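Putative uncharacterized protein lp_3323 (PDB 3DC7) is of unknown function but belongs to the GDSL-like lipase/acylhydrolase family of SGNH hydrolases and so probably cleaves ester bonds. Local coordinates at residues A[157-162]-A[179-184]; A[140-143]-A[149-152]; A[111-116]-A[167-172]; A[186-191]-A[202-207]. One frame throughout, in Å; residues are numbered along the deposited sequence. Where two conformers were deposited one is given.

Contact 1: residues A[157-162]-A[179-184]; sequences YRQSDY and SLYRDA. With NA (sodium ion), chain H.
Tyr181 meets the amide of Gln159 with the edge of its ring without a single direct hydrogen bond between them, and its hydroxyl passes on to Asp172 of the second subunit. Gln159 CD lies 3.7 Å from Tyr181 CE2 and NE2 3.7 Å from Tyr181 CD2. The amide stands steeply to the ring, the two planes 75° apart, and the side chains slide past each other in opposite directions. With CG anti to the nitrogen (chi1 -170°) and the rest of the chain extended, Gln159 reaches a neighbouring loop, where OE1 accepts from Ile140 N and NE2 donates to Ile138 O, which fixes the rotation of the amide. His139 of the same loop meets the Tyr181 ring at a shallow angle.

At the far end of the ring, Ser160 CB sits 3.6 Å from Tyr181 OH. Water 1 accepts from Ser160 N at 3.1 Å and also lies close to the phenol oxygen, a distance short enough for its exact length to be doubtful. Beside it Asp161 takes Arg158 N on OD2 and forms a salt bridge to Arg158 NH2 through OD1, 2.8 Å away. Ser179 OG caps the helix 180-183 by accepting from Arg182 N. The sodium ion is coordinated by Asp183 OD1 at 2.3 Å. The contact joins the start of helix 159-173, the connecting helix of the crossover from strand 132-136 to strand 177-179, to the short helix 180-183 that follows the second strand, in the alpha/beta/alpha sandwich of SGNH hydrolases.

Contact 2: residues A[140-143]-A[149-152]; sequences IGSD and SAVT
The flat groups here are peptide planes, and the one joining Ser149 to Ala150 carries the contact. Over one of its faces stands Gly141 O, 3.5 Å almost straight above Ser149 C, and over the same face, farther along, Ile140 CG1 covers Ser149 O at 3.8 Å. At the N-H end of this peptide Ser142 OG accepts from Ala150 N, 2.8 Å away and nearly linear (170°). Gly141 O is also near that nitrogen but lies above the plane, at an angle too poor for a bond.

The hydroxyl of Ser142 is brought across by its first torsion of -80°, which sets OG beside its own backbone N; there it also touches Ala150 CB at 3.5 Å. Ala150 CA in turn makes a C-H...O contact with Ile140 O. Ser149 directs its own hydroxyl along the chain, OG taking Val151 N at 3.0 Å in an ST turn, while its carbonyl oxygen is bonded by Tyr95 OH. Both segments belong to the loop between strand 132-136 and helix 159-173, and Gly141 is joined through its backbone to Thr201.

Neither segment is a strand, and the closely passing backbones do not pair as a sheet would: side-chain-to-backbone bonds from two serines supply much of the polar pairing across and within the two segments, alongside the backbone bonds to Thr201.

Contact 3: residues A[111-116]-A[167-172]; sequences TFYGAL and AQMTAD
A nearly parallel helix pair, 112-126 with 159-173, is joined here through Tyr113 and Leu116 on one helix and Gln168 and Met169 on the other. The axes of 112-116 and 167-172 come within 10.1 Å of each other, 25° apart. Met169, a selenomethionine, lies between the two helices: its CG is 3.8 Å from Tyr113 CD1 and equally far from Leu116 CD1, so the same methylene serves a ring and a branched aliphatic chain. Bends at chi2 and chi3 fold the chain back and place SE beside the tyrosine, 5.4 Å from the ring centroid and at its edge, a Met-aromatic contact.

These helices follow successive strands, 85-89 and 132-136, of the parallel sheet and lie side by side on one of its faces, as in the alpha/beta sandwich of the SGNH hydrolases. Toward the outer side the pair is closed by a polar link: Tyr113 OH donates to Gln168 OE1 at 3.0 Å. The hydroxyl reaches the amide from above its carbonyl plane, while ring and amide planes stand 30° apart. Helix 112-126 starts at Thr111, whose OG1 caps it by accepting from Gly114 N at 3.3 Å and has a second partner in Asp106. Further along helix 159-173, Asp172 bonds Tyr104 OH with one oxygen and Tyr181 OH of the third subunit with the other.

Contact 4: residues A[186-191]-A[202-207]; sequences MTFAIP and LHPNNA. With SO4 (sulfate ion), chain D.
Phe188 turns the edge of its ring to the backbone of Leu202, whose carbonyl oxygen lies in the ring plane. Leu202 O is 3.6 Å from Phe188 CE2 and 3.8 Å from Phe188 CD2, so the oxygen sits between two ring C-H groups. A first torsion of -61° puts CG beside the backbone N and carries the ring across to the facing segment. Past the carbonyl, CE2 meets the pyrrolidine of Pro204 more loosely, 4.5 Å from Pro204 CG. The Leu202 side chain points away from Phe188, and its CG lies over the centre of the His203 ring, 4.2 Å above its plane.

Phe188 is presented by a type I turn from Thr187 to Ile190, stiffened by an ST turn in which Thr187 OG1 accepts from Ala189 N. Asp200 OD1 takes both Leu202 N and His203 N. The sequence Asp200 to Pro204 matches the DxxHP signature that in GDSL relatives holds the catalytic aspartate and histidine, so Phe188 probably packs against the backbone of the active-site loop.

Beyond it Asn205 caps helix 206-223 through OD1 and Gly208 N, and its ND2 bonds Ile196 O. A sulfate, probably from the crystallisation liquor, rests at this helix start, where Asn206 N donates to its O2 at 2.9 Å. Chemically, the faintly positive ring edge suits a carbonyl oxygen without forming a conventional bond, and the helix N-terminus, where Asn206 N donates, would be expected to favour an anion.

Contacts 1, 2 and 4 cluster, with centres 11 to 14 Å apart; contact 3 is also about 14 Å from contact 1 (centres) but about 23 and 25 Å from contacts 2 and 4, and it lies across the centre of the chain from contact 4. Contacts 1 and 3 share helix 159-173, and their segments alternate along the sequence; contact 2 falls wholly between the two segments of contact 3. From contact 2 the chain runs through contact 1 into contact 4, whose first segment begins soon after 179-184. The loop 140-152 touches both neighbours, so the helix start, this loop and the presumed active-site loop form one continuous region. Contacts 1 and 3 also supply the two sides of a subunit interface.

Contact 1: residues A[157-162]-A[179-184]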
loop_
_atom_site.group_PDB
_atom_site.type_symbol
_atom_site.label_atom_id
_atom_site.label_comp_id
_atom_site.label_asym_id
_atom_site.label_seq_id
_atom_site.Cartn_x
_atom_site.Cartn_y
_atom_site.Cartn_z
ATOM N N TYR A 157 -19.059 -3.787 -16.038
ATOM C CA TYR A 157 -18.087 -3.620 -14.958
ATOM C C TYR A 157 -17.192 -2.428 -15.242
ATOM O O TYR A 157 -17.073 -1.988 -16.379
ATOM C CB TYR A 157 -17.211 -4.856 -14.769
ATOM C CG TYR A 157 -17.953 -6.116 -14.427
ATOM C CD1 TYR A 157 -18.464 -6.326 -13.149
ATOM C CD2 TYR A 157 -18.147 -7.105 -15.393
ATOM C CE1 TYR A 157 -19.151 -7.490 -12.840
ATOM C CE2 TYR A 157 -18.834 -8.273 -15.098
ATOM C CZ TYR A 157 -19.328 -8.457 -13.824
ATOM O OH TYR A 157 -20.000 -9.618 -13.547
ATOM N N ARG A 158 -16.561 -1.923 -14.186
ATOM C CA ARG A 158 -15.604 -0.830 -14.276
ATOM C C ARG A 158 -14.193 -1.415 -14.278
ATOM O O ARG A 158 -13.984 -2.519 -13.795
ATOM C CB ARG A 158 -15.791 0.121 -13.086
ATOM C CG ARG A 158 -17.260 0.497 -12.809
ATOM C CD ARG A 158 -17.488 1.014 -11.380
ATOM N NE ARG A 158 -17.076 0.032 -10.380
ATOM C CZ ARG A 158 -17.590 -0.082 -9.159
ATOM N NH1 ARG A 158 -18.568 0.718 -8.753
ATOM N NH2 ARG A 158 -17.127 -1.017 -8.340
ATOM N N GLN A 159 -13.232 -0.671 -14.822
ATOM C CA GLN A 159 -11.830 -1.114 -14.826
ATOM C C GLN A 159 -11.358 -1.453 -13.404
ATOM O O GLN A 159 -10.682 -2.462 -13.200
ATOM C CB GLN A 159 -10.918 -0.065 -15.490
ATOM C CG GLN A 159 -9.487 -0.551 -15.752
ATOM C CD GLN A 159 -8.607 0.502 -16.431
ATOM O OE1 GLN A 159 -9.096 1.535 -16.914
ATOM N NE2 GLN A 159 -7.297 0.250 -16.459
ATOM N N SER A 160 -11.754 -0.622 -12.434
ATOM C CA SER A 160 -11.398 -0.809 -11.022
ATOM C C SER A 160 -11.947 -2.090 -10.385
ATOM O O SER A 160 -11.481 -2.494 -9.320
ATOM C CB SER A 160 -11.818 0.403 -10.193
ATOM O OG SER A 160 -13.234 0.517 -10.155
ATOM N N ASP A 161 -12.934 -2.729 -11.018
ATOM C CA ASP A 161 -13.391 -4.059 -10.552
ATOM C C ASP A 161 -12.373 -5.148 -10.883
ATOM O O ASP A 161 -12.157 -6.068 -10.093
ATOM C CB ASP A 161 -14.747 -4.410 -11.140
ATOM C CG ASP A 161 -15.850 -3.533 -10.606
ATOM O OD1 ASP A 161 -15.848 -3.272 -9.384
ATOM O OD2 ASP A 161 -16.716 -3.093 -11.395
ATOM N N TYR A 162 -11.735 -5.020 -12.051
ATOM C CA TYR A 162 -10.659 -5.931 -12.464
ATOM C C TYR A 162 -9.382 -5.658 -11.684
ATOM O O TYR A 162 -8.713 -6.566 -11.208
ATOM C CB TYR A 162 -10.408 -5.799 -13.963
ATOM C CG TYR A 162 -11.555 -6.303 -14.810
ATOM C CD1 TYR A 162 -12.724 -5.557 -14.955
ATOM C CD2 TYR A 162 -11.472 -7.523 -15.468
ATOM C CE1 TYR A 162 -13.772 -6.020 -15.728
ATOM C CE2 TYR A 162 -12.521 -7.989 -16.245
ATOM C CZ TYR A 162 -13.661 -7.231 -16.369
ATOM O OH TYR A 162 -14.698 -7.685 -17.132
ATOM N N SER A 179 0.374 -1.280 -8.832
ATOM C CA SER A 179 -0.809 -0.751 -9.495
ATOM C C SER A 179 -0.510 0.562 -10.194
ATOM O O SER A 179 -0.494 1.614 -9.542
ATOM C CB SER A 179 -1.926 -0.543 -8.483
ATOM O OG SER A 179 -3.009 0.135 -9.094
ATOM N N LEU A 180 -0.259 0.514 -11.508
ATOM C CA LEU A 180 -0.084 1.761 -12.284
ATOM C C LEU A 180 -1.388 2.546 -12.286
ATOM O O LEU A 180 -1.402 3.771 -12.381
ATOM C CB LEU A 180 0.348 1.481 -13.717
ATOM C CG LEU A 180 1.648 0.719 -13.939
ATOM C CD1 LEU A 180 1.881 0.581 -15.426
ATOM C CD2 LEU A 180 2.820 1.437 -13.263
ATOM N N TYR A 181 -2.486 1.812 -12.181
ATOM C CA TYR A 181 -3.810 2.386 -12.008
ATOM C C TYR A 181 -3.829 3.440 -10.876
ATOM O O TYR A 181 -4.212 4.586 -11.121
ATOM C CB TYR A 181 -4.841 1.271 -11.760
ATOM C CG TYR A 181 -6.271 1.739 -11.818
ATOM C CD1 TYR A 181 -6.907 2.253 -10.681
ATOM C CD2 TYR A 181 -6.997 1.680 -13.009
ATOM C CE1 TYR A 181 -8.230 2.700 -10.738
ATOM C CE2 TYR A 181 -8.309 2.111 -13.070
ATOM C CZ TYR A 181 -8.923 2.624 -11.932
ATOM O OH TYR A 181 -10.232 3.056 -11.990
ATOM N N ARG A 182 -3.389 3.047 -9.674
ATOM C CA ARG A 182 -3.405 3.903 -8.466
ATOM C C ARG A 182 -2.278 4.926 -8.350
ATOM O O ARG A 182 -2.458 5.970 -7.716
ATOM C CB ARG A 182 -3.308 3.062 -7.183
ATOM C CG ARG A 182 -4.445 2.126 -6.920
ATOM C CD ARG A 182 -4.651 1.940 -5.416
ATOM N NE ARG A 182 -5.979 1.385 -5.158
ATOM C CZ ARG A 182 -6.716 1.632 -4.076
ATOM N NH1 ARG A 182 -6.271 2.449 -3.125
ATOM N NH2 ARG A 182 -7.917 1.068 -3.955
ATOM N N ASP A 183 -1.106 4.601 -8.895
ATOM C CA ASP A 183 0.126 5.295 -8.512
ATOM C C ASP A 183 1.017 5.808 -9.651
ATOM O O ASP A 183 2.060 6.401 -9.372
ATOM C CB ASP A 183 0.982 4.398 -7.605
ATOM C CG ASP A 183 0.438 4.278 -6.176
ATOM O OD1 ASP A 183 0.108 5.309 -5.514
ATOM O OD2 ASP A 183 0.376 3.116 -5.705
ATOM N N ALA A 184 0.629 5.588 -10.909
ATOM C CA ALA A 184 1.445 5.998 -12.071
ATOM C C ALA A 184 1.608 7.515 -12.212
ATOM O O ALA A 184 2.568 7.988 -12.831
ATOM C CB ALA A 184 0.859 5.426 -13.350
HETATM NA NA NA H . -0.695 6.170 -3.556
HETATM O O HOH W 1 -12.487 2.370 -12.799
HETATM O O HOH W 2 0.211 4.142 -3.187
#

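Contact 2: residues A[140-143]-A[149-152]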
loop_
_atom_site.group_PDB
_atom_site.type_symbol
_atom_site.label_atom_id
_atom_site.label_comp_id
_atom_site.label_asym_id
_atom_site.label_seq_id
_atom_site.Cartn_x
_atom_site.Cartn_y
_atom_site.Cartn_z
ATOM N N ILE A 140 -7.761 3.778 -18.351
ATOM C CA ILE A 140 -7.812 4.088 -19.778
ATOM C C ILE A 140 -8.899 5.104 -20.099
ATOM O O ILE A 140 -9.793 5.339 -19.289
ATOM C CB ILE A 140 -8.001 2.815 -20.652
ATOM C CG1 ILE A 140 -9.396 2.213 -20.443
ATOM C CG2 ILE A 140 -6.866 1.807 -20.402
ATOM C CD1 ILE A 140 -9.716 1.052 -21.334
ATOM N N GLY A 141 -8.808 5.709 -21.279
ATOM C CA GLY A 141 -9.819 6.650 -21.764
ATOM C C GLY A 141 -10.855 5.946 -22.618
ATOM O O GLY A 141 -10.987 4.720 -22.551
ATOM N N SER A 142 -11.577 6.718 -23.429
ATOM C CA SER A 142 -12.725 6.213 -24.181
ATOM C C SER A 142 -12.569 6.272 -25.702
ATOM O O SER A 142 -13.537 6.083 -26.436
ATOM C CB SER A 142 -13.985 6.980 -23.778
ATOM O OG SER A 142 -14.506 6.485 -22.558
ATOM N N ASP A 143 -11.358 6.528 -26.177
ATOM C CA ASP A 143 -11.166 6.833 -27.583
ATOM C C ASP A 143 -10.557 5.710 -28.414
ATOM O O ASP A 143 -10.380 5.871 -29.617
ATOM C CB ASP A 143 -10.355 8.124 -27.732
ATOM C CG ASP A 143 -11.113 9.357 -27.226
ATOM O OD1 ASP A 143 -12.374 9.360 -27.250
ATOM O OD2 ASP A 143 -10.442 10.333 -26.804
ATOM N N SER A 149 -13.519 1.704 -22.467
ATOM C CA SER A 149 -14.196 2.927 -22.027
ATOM C C SER A 149 -13.625 3.443 -20.704
ATOM O O SER A 149 -13.091 2.677 -19.894
ATOM C CB SER A 149 -15.715 2.662 -21.938
ATOM O OG SER A 149 -16.433 3.638 -21.202
ATOM N N ALA A 150 -13.735 4.748 -20.489
ATOM C CA ALA A 150 -13.322 5.345 -19.230
ATOM C C ALA A 150 -14.330 5.045 -18.109
ATOM O O ALA A 150 -14.048 5.280 -16.932
ATOM C CB ALA A 150 -13.120 6.846 -19.403
ATOM N N VAL A 151 -15.486 4.498 -18.482
ATOM C CA VAL A 151 -16.619 4.325 -17.570
ATOM C C VAL A 151 -16.878 2.841 -17.214
ATOM O O VAL A 151 -16.512 2.401 -16.117
ATOM C CB VAL A 151 -17.918 5.007 -18.140
ATOM C CG1 VAL A 151 -19.070 4.909 -17.152
ATOM C CG2 VAL A 151 -17.666 6.469 -18.493
ATOM N N THR A 152 -17.509 2.097 -18.132
ATOM C CA THR A 152 -17.808 0.669 -17.967
ATOM C C THR A 152 -17.556 -0.070 -19.295
ATOM O O THR A 152 -17.569 0.549 -20.353
ATOM C CB THR A 152 -19.284 0.430 -17.528
ATOM O OG1 THR A 152 -20.151 1.313 -18.255
ATOM C CG2 THR A 152 -19.486 0.694 -16.032
#

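Contact 3: residues A[111-116]-A[167-172]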
loop_
_atom_site.group_PDB
_atom_site.type_symbol
_atom_site.label_atom_id
_atom_site.label_comp_id
_atom_site.label_asym_id
_atom_site.label_seq_id
_atom_site.Cartn_x
_atom_site.Cartn_y
_atom_site.Cartn_z
ATOM N N THR A 111 -13.408 -17.126 -16.199
ATOM C CA THR A 111 -13.585 -15.819 -15.579
ATOM C C THR A 111 -12.239 -15.215 -15.229
ATOM O O THR A 111 -11.231 -15.923 -15.153
ATOM C CB THR A 111 -14.483 -15.878 -14.312
ATOM O OG1 THR A 111 -13.884 -16.716 -13.319
ATOM C CG2 THR A 111 -15.892 -16.394 -14.647
ATOM N N PHE A 112 -12.226 -13.908 -15.015
ATOM C CA PHE A 112 -10.993 -13.193 -14.673
ATOM C C PHE A 112 -10.406 -13.694 -13.354
ATOM O O PHE A 112 -9.206 -13.892 -13.249
ATOM C CB PHE A 112 -11.262 -11.692 -14.593
ATOM C CG PHE A 112 -10.019 -10.856 -14.482
ATOM C CD1 PHE A 112 -9.042 -10.898 -15.473
ATOM C CD2 PHE A 112 -9.835 -10.010 -13.401
ATOM C CE1 PHE A 112 -7.900 -10.112 -15.378
ATOM C CE2 PHE A 112 -8.690 -9.218 -13.304
ATOM C CZ PHE A 112 -7.722 -9.278 -14.292
ATOM N N TYR A 113 -11.265 -13.904 -12.363
ATOM C CA TYR A 113 -10.845 -14.410 -11.054
ATOM C C TYR A 113 -10.280 -15.819 -11.123
ATOM O O TYR A 113 -9.239 -16.113 -10.523
ATOM C CB TYR A 113 -12.014 -14.402 -10.084
ATOM C CG TYR A 113 -12.210 -13.124 -9.312
ATOM C CD1 TYR A 113 -11.403 -12.815 -8.199
ATOM C CD2 TYR A 113 -13.237 -12.243 -9.644
ATOM C CE1 TYR A 113 -11.612 -11.643 -7.456
ATOM C CE2 TYR A 113 -13.449 -11.068 -8.919
ATOM C CZ TYR A 113 -12.637 -10.779 -7.833
ATOM O OH TYR A 113 -12.862 -9.628 -7.125
ATOM N N GLY A 114 -10.972 -16.690 -11.857
ATOM C CA GLY A 114 -10.509 -18.051 -12.078
ATOM C C GLY A 114 -9.193 -18.093 -12.820
ATOM O O GLY A 114 -8.319 -18.892 -12.494
ATOM N N ALA A 115 -9.029 -17.220 -13.808
ATOM C CA ALA A 115 -7.800 -17.220 -14.598
ATOM C C ALA A 115 -6.577 -16.709 -13.813
ATOM O O ALA A 115 -5.496 -17.284 -13.935
ATOM C CB ALA A 115 -7.984 -16.480 -15.886
ATOM N N LEU A 116 -6.751 -15.663 -12.998
ATOM C CA LEU A 116 -5.727 -15.256 -12.021
ATOM C C LEU A 116 -5.286 -16.399 -11.099
ATOM O O LEU A 116 -4.086 -16.603 -10.904
ATOM C CB LEU A 116 -6.200 -14.064 -11.176
ATOM C CG LEU A 116 -6.295 -12.716 -11.902
ATOM C CD1 LEU A 116 -7.117 -11.711 -11.094
ATOM C CD2 LEU A 116 -4.901 -12.172 -12.207
ATOM N N ALA A 167 -5.605 -7.189 -7.155
ATOM C CA ALA A 167 -5.139 -6.930 -5.786
ATOM C C ALA A 167 -5.530 -8.075 -4.842
ATOM O O ALA A 167 -4.672 -8.593 -4.126
ATOM C CB ALA A 167 -5.637 -5.607 -5.278
ATOM N N GLN A 168 -6.798 -8.500 -4.866
ATOM C CA GLN A 168 -7.240 -9.600 -3.987
ATOM C C GLN A 168 -6.548 -10.930 -4.273
ATOM O O GLN A 168 -6.071 -11.578 -3.343
ATOM C CB GLN A 168 -8.753 -9.810 -4.038
ATOM C CG GLN A 168 -9.587 -8.626 -3.528
ATOM C CD GLN A 168 -11.023 -8.647 -4.073
ATOM O OE1 GLN A 168 -11.529 -9.699 -4.494
ATOM N NE2 GLN A 168 -11.687 -7.478 -4.057
HETATM N N MSE A 169 -6.508 -11.338 -5.531
HETATM C CA MSE A 169 -5.897 -12.619 -5.917
HETATM C C MSE A 169 -4.389 -12.652 -5.699
HETATM O O MSE A 169 -3.878 -13.650 -5.222
HETATM C CB MSE A 169 -6.201 -12.990 -7.372
HETATM C CG MSE A 169 -7.652 -13.312 -7.645
HETATM SE SE MSE A 169 -8.302 -14.709 -6.450
HETATM C CE MSE A 169 -7.105 -16.166 -6.908
ATOM N N THR A 170 -3.672 -11.588 -6.052
ATOM C CA THR A 170 -2.213 -11.581 -5.827
ATOM C C THR A 170 -1.867 -11.734 -4.349
ATOM O O THR A 170 -0.898 -12.411 -4.013
ATOM C CB THR A 170 -1.493 -10.360 -6.409
ATOM O OG1 THR A 170 -2.094 -9.159 -5.925
ATOM C CG2 THR A 170 -1.556 -10.378 -7.904
ATOM N N ALA A 171 -2.689 -11.120 -3.487
ATOM C CA ALA A 171 -2.539 -11.188 -2.042
ATOM C C ALA A 171 -2.525 -12.617 -1.529
ATOM O O ALA A 171 -1.672 -12.975 -0.717
ATOM C CB ALA A 171 -3.628 -10.388 -1.351
ATOM N N ASP A 172 -3.455 -13.431 -2.017
ATOM C CA ASP A 172 -3.565 -14.831 -1.604
ATOM C C ASP A 172 -2.366 -15.722 -1.969
ATOM O O ASP A 172 -2.211 -16.817 -1.430
ATOM C CB ASP A 172 -4.838 -15.436 -2.175
ATOM C CG ASP A 172 -6.079 -14.932 -1.483
ATOM O OD1 ASP A 172 -6.005 -14.464 -0.322
ATOM O OD2 ASP A 172 -7.149 -15.014 -2.116
#

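Contact 4: residues A[186-191]-A[202-207]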
loop_
_atom_site.group_PDB
_atom_site.type_symbol
_atom_site.label_atom_id
_atom_site.label_comp_id
_atom_site.label_asym_id
_atom_site.label_seq_id
_atom_site.Cartn_x
_atom_site.Cartn_y
_atom_site.Cartn_z
HETATM N N MSE A 186 -0.925 9.448 -13.513
HETATM C CA MSE A 186 -1.702 9.859 -14.690
HETATM C C MSE A 186 -2.894 8.943 -14.944
HETATM O O MSE A 186 -2.932 7.805 -14.474
HETATM C CB MSE A 186 -0.813 9.869 -15.938
HETATM C CG MSE A 186 -0.318 8.494 -16.364
HETATM SE SE MSE A 186 1.306 8.495 -17.479
HETATM C CE MSE A 186 2.400 9.736 -16.413
ATOM N N THR A 187 -3.866 9.460 -15.689
ATOM C CA THR A 187 -4.982 8.672 -16.198
ATOM C C THR A 187 -5.236 9.063 -17.649
ATOM O O THR A 187 -5.242 10.253 -17.981
ATOM C CB THR A 187 -6.261 8.842 -15.320
ATOM O OG1 THR A 187 -7.409 8.327 -16.001
ATOM C CG2 THR A 187 -6.514 10.316 -14.970
ATOM N N PHE A 188 -5.427 8.077 -18.522
ATOM C CA PHE A 188 -5.740 8.371 -19.935
ATOM C C PHE A 188 -7.180 8.848 -20.166
ATOM O O PHE A 188 -7.530 9.288 -21.266
ATOM C CB PHE A 188 -5.393 7.187 -20.847
ATOM C CG PHE A 188 -3.926 6.805 -20.825
ATOM C CD1 PHE A 188 -2.955 7.708 -20.401
ATOM C CD2 PHE A 188 -3.518 5.553 -21.253
ATOM C CE1 PHE A 188 -1.607 7.354 -20.374
ATOM C CE2 PHE A 188 -2.173 5.197 -21.245
ATOM C CZ PHE A 188 -1.214 6.103 -20.793
ATOM N N ALA A 189 -8.005 8.778 -19.121
ATOM C CA ALA A 189 -9.360 9.349 -19.140
ATOM C C ALA A 189 -9.372 10.889 -19.107
ATOM O O ALA A 189 -10.428 11.512 -19.254
ATOM C CB ALA A 189 -10.167 8.795 -17.991
ATOM N N ILE A 190 -8.210 11.496 -18.882
ATOM C CA ILE A 190 -8.072 12.948 -19.016
ATOM C C ILE A 190 -7.268 13.239 -20.280
ATOM O O ILE A 190 -6.129 12.768 -20.411
ATOM C CB ILE A 190 -7.445 13.614 -17.748
ATOM C CG1 ILE A 190 -8.518 13.855 -16.701
ATOM C CG2 ILE A 190 -6.859 14.962 -18.058
ATOM C CD1 ILE A 190 -8.421 12.956 -15.563
ATOM N N PRO A 191 -7.891 13.952 -21.244
ATOM C CA PRO A 191 -7.316 14.281 -22.553
ATOM C C PRO A 191 -5.919 14.895 -22.486
ATOM O O PRO A 191 -5.032 14.452 -23.217
ATOM C CB PRO A 191 -8.326 15.276 -23.136
ATOM C CG PRO A 191 -9.631 14.826 -22.551
ATOM C CD PRO A 191 -9.278 14.454 -21.122
ATOM N N LEU A 202 -5.275 4.332 -24.612
ATOM C CA LEU A 202 -5.082 2.976 -24.089
ATOM C C LEU A 202 -3.595 2.575 -23.991
ATOM O O LEU A 202 -3.129 2.162 -22.924
ATOM C CB LEU A 202 -5.891 1.956 -24.903
ATOM C CG LEU A 202 -5.564 0.462 -24.702
ATOM C CD1 LEU A 202 -5.955 -0.060 -23.336
ATOM C CD2 LEU A 202 -6.207 -0.406 -25.790
ATOM N N HIS A 203 -2.862 2.695 -25.099
ATOM C CA HIS A 203 -1.456 2.307 -25.141
ATOM C C HIS A 203 -0.583 3.475 -24.730
ATOM O O HIS A 203 -0.777 4.574 -25.213
ATOM C CB HIS A 203 -1.050 1.854 -26.549
ATOM C CG HIS A 203 -1.858 0.712 -27.070
ATOM N ND1 HIS A 203 -1.679 -0.583 -26.637
ATOM C CD2 HIS A 203 -2.858 0.670 -27.979
ATOM C CE1 HIS A 203 -2.540 -1.373 -27.256
ATOM N NE2 HIS A 203 -3.265 -0.635 -28.079
ATOM N N PRO A 204 0.382 3.240 -23.827
ATOM C CA PRO A 204 1.353 4.288 -23.548
ATOM C C PRO A 204 2.200 4.567 -24.778
ATOM O O PRO A 204 2.483 3.651 -25.550
ATOM C CB PRO A 204 2.223 3.678 -22.439
ATOM C CG PRO A 204 1.423 2.607 -21.846
ATOM C CD PRO A 204 0.613 2.050 -22.992
ATOM N N ASN A 205 2.555 5.827 -24.990
ATOM C CA ASN A 205 3.563 6.157 -25.984
ATOM C C ASN A 205 4.967 6.015 -25.352
ATOM O O ASN A 205 5.098 5.463 -24.260
ATOM C CB ASN A 205 3.302 7.558 -26.553
ATOM C CG ASN A 205 3.414 8.643 -25.496
ATOM O OD1 ASN A 205 3.970 8.417 -24.421
ATOM N ND2 ASN A 205 2.880 9.825 -25.793
ATOM N N ASN A 206 6.008 6.511 -26.012
ATOM C CA ASN A 206 7.358 6.440 -25.448
ATOM C C ASN A 206 7.547 7.197 -24.140
ATOM O O ASN A 206 8.262 6.726 -23.251
ATOM C CB ASN A 206 8.412 6.907 -26.453
ATOM C CG ASN A 206 8.630 5.914 -27.575
ATOM O OD1 ASN A 206 8.073 4.813 -27.590
ATOM N ND2 ASN A 206 9.464 6.296 -28.518
ATOM N N ALA A 207 6.920 8.368 -24.026
ATOM C CA ALA A 207 6.964 9.138 -22.773
ATOM C C ALA A 207 6.281 8.385 -21.626
ATOM O O ALA A 207 6.738 8.419 -20.479
ATOM C CB ALA A 207 6.336 10.535 -22.968
HETATM S S SO4 D . 6.061 7.683 -29.605
HETATM O O1 SO4 D . 6.642 8.712 -28.744
HETATM O O2 SO4 D . 5.348 6.672 -28.825
HETATM O O3 SO4 D . 5.141 8.354 -30.527
HETATM O O4 SO4 D . 7.121 6.999 -30.348
#